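Local coordinates for protein probable mannosyltransferase KTR4 (Saccharomyces cerevisiae, PDB 5A07) that is probably a mannosyltransferase of the glycolipid 2-alpha-mannosyltransferase family, with a GT-A type fold holding guanosine-5'-diphosphate and manganese, at residues Phe134-Thr139 with Asp244-Met249. Residues are numbered along the deposited sequence; the frame is centred on the assembly and turned at random.
Sequences FGYPYT and DVFQFM
The phenol of Tyr136 gives its hydrogen to the Asp244 carboxylate, and this short bond, OH to OD2 at 2.5 Å, is the polar core of the contact. OD2 receives it on its syn lone pair, the side facing OD1, and lies close to the plane of the Tyr136 ring, while the carboxylate is turned nearly perpendicular to that ring (84°). Two outside amides tighten the arrangement: Gly101 N also donates to OD2, and Ala103 N donates to the Tyr136 hydroxyl, so both buried oxygens have a second partner. Asp244 is at the same time the N-cap of helix 245-251. Its CG stands anti to the backbone N (chi1 -173°), which brings OD1 back over the first turn to accept from Gln247 N at 2.9 Å, the N-H coming from well above the carboxylate plane. One side chain thus caps the helix with one oxygen and ties it to residues 134-139 with the other.

In this GT-A fold, a Rossmann-like arrangement, Phe134 and Tyr136 belong to the loop joining helix 116-131 to strand 138-142, a parallel strand of the central sheet. The contact therefore joins the loop leading into that strand to the N-terminal end of helix 245-251, more than a hundred residues further along the chain.

Aromatic packing does the rest. Phe246 drives its edge into the face of Tyr136 in a T-shaped pair, with ring centres 4.9 Å apart; its CD2 sits 3.6 Å from Tyr136 CE1, and its other neighbours include Trp229 and Ile323. The Phe134 ring takes the Asp244 backbone against one face, near the rim, with CZ 3.5 Å from Asp244 N, and CE1 reaches Asp244 CB at 3.7 Å. Tyr130 of helix 116-131 stacks with Phe134 and its hydroxyl bonds Val245 N.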
# COMPACT_ATOMS: atom_id res chain seq x y z
N PHE B 134 -3.56 21.35 8.14
CA PHE B 134 -4.45 21.16 7.02
C PHE B 134 -5.87 20.77 7.42
O PHE B 134 -6.78 21.08 6.72
CB PHE B 134 -3.83 20.21 6.02
CG PHE B 134 -2.64 20.78 5.37
CD1 PHE B 134 -2.79 21.65 4.30
CD2 PHE B 134 -1.37 20.53 5.83
CE1 PHE B 134 -1.71 22.29 3.71
CE2 PHE B 134 -0.28 21.17 5.26
CZ PHE B 134 -0.42 22.04 4.19
N GLY B 135 -6.03 20.02 8.50
CA GLY B 135 -7.33 19.75 9.13
C GLY B 135 -8.26 18.85 8.41
O GLY B 135 -9.46 19.00 8.53
N TYR B 136 -7.74 17.86 7.67
CA TYR B 136 -8.59 16.86 7.05
C TYR B 136 -9.29 16.07 8.15
O TYR B 136 -8.72 15.77 9.23
CB TYR B 136 -7.78 15.95 6.08
CG TYR B 136 -7.54 16.72 4.76
CD1 TYR B 136 -8.55 16.79 3.80
CD2 TYR B 136 -6.37 17.42 4.49
CE1 TYR B 136 -8.40 17.54 2.63
CE2 TYR B 136 -6.22 18.17 3.34
CZ TYR B 136 -7.26 18.26 2.43
OH TYR B 136 -7.12 18.96 1.30
N PRO B 137 -10.48 15.62 7.87
CA PRO B 137 -11.24 14.83 8.82
C PRO B 137 -10.80 13.39 8.95
O PRO B 137 -10.05 12.88 8.12
CB PRO B 137 -12.65 14.79 8.20
CG PRO B 137 -12.43 14.99 6.74
CD PRO B 137 -11.19 15.85 6.61
N TYR B 138 -11.17 12.79 10.08
CA TYR B 138 -10.94 11.38 10.31
C TYR B 138 -12.19 10.57 10.19
O TYR B 138 -13.24 10.92 10.76
CB TYR B 138 -10.38 11.13 11.71
CG TYR B 138 -9.00 11.72 11.92
CD1 TYR B 138 -8.87 13.08 12.24
CD2 TYR B 138 -7.86 10.94 11.88
CE1 TYR B 138 -7.59 13.65 12.45
CE2 TYR B 138 -6.59 11.51 12.07
CZ TYR B 138 -6.47 12.85 12.35
OH TYR B 138 -5.24 13.44 12.53
N THR B 139 -12.05 9.43 9.54
CA THR B 139 -13.09 8.46 9.46
C THR B 139 -12.61 7.19 10.10
O THR B 139 -11.52 6.66 9.73
CB THR B 139 -13.48 8.16 8.01
OG1 THR B 139 -13.95 9.36 7.36
CG2 THR B 139 -14.63 7.15 7.94
N ASP B 244 -0.28 20.39 1.14
CA ASP B 244 -1.50 19.54 1.13
C ASP B 244 -1.29 18.33 0.23
O ASP B 244 -1.10 18.46 -0.97
CB ASP B 244 -2.68 20.38 0.67
CG ASP B 244 -4.02 19.68 0.79
OD1 ASP B 244 -4.15 18.48 0.44
OD2 ASP B 244 -4.97 20.32 1.27
N VAL B 245 -1.26 17.16 0.84
CA VAL B 245 -0.90 15.93 0.18
C VAL B 245 -1.94 15.50 -0.81
O VAL B 245 -1.64 15.14 -1.94
CB VAL B 245 -0.62 14.82 1.22
CG1 VAL B 245 -0.46 13.45 0.60
CG2 VAL B 245 0.66 15.14 1.97
N PHE B 246 -3.20 15.57 -0.41
CA PHE B 246 -4.29 15.26 -1.37
C PHE B 246 -4.29 16.21 -2.56
O PHE B 246 -4.49 15.78 -3.71
CB PHE B 246 -5.66 15.26 -0.70
CG PHE B 246 -5.83 14.27 0.40
CD1 PHE B 246 -5.38 12.99 0.31
CD2 PHE B 246 -6.57 14.60 1.51
CE1 PHE B 246 -5.63 12.07 1.29
CE2 PHE B 246 -6.79 13.66 2.53
CZ PHE B 246 -6.31 12.39 2.40
N GLN B 247 -4.06 17.47 -2.33
CA GLN B 247 -4.02 18.44 -3.46
C GLN B 247 -2.80 18.19 -4.34
O GLN B 247 -2.88 18.40 -5.53
CB GLN B 247 -4.06 19.93 -2.99
CG GLN B 247 -5.35 20.31 -2.28
CD GLN B 247 -6.58 20.39 -3.19
OE1 GLN B 247 -6.69 19.69 -4.15
NE2 GLN B 247 -7.51 21.28 -2.85
N PHE B 248 -1.65 17.78 -3.76
CA PHE B 248 -0.53 17.38 -4.55
C PHE B 248 -0.88 16.23 -5.46
O PHE B 248 -0.57 16.24 -6.68
CB PHE B 248 0.67 17.03 -3.66
CG PHE B 248 1.74 16.31 -4.38
CD1 PHE B 248 2.69 17.00 -5.10
CD2 PHE B 248 1.77 14.91 -4.38
CE1 PHE B 248 3.67 16.34 -5.84
CE2 PHE B 248 2.77 14.22 -5.08
CZ PHE B 248 3.71 14.94 -5.84
N MET B 249 -1.59 15.26 -4.93
CA MET B 249 -1.99 14.08 -5.74
C MET B 249 -2.88 14.53 -6.92
O MET B 249 -2.72 14.09 -8.07
CB MET B 249 -2.81 13.06 -4.93
CG MET B 249 -2.22 12.48 -3.66
SD MET B 249 -0.83 11.50 -4.03
CE MET B 249 -1.67 9.97 -4.53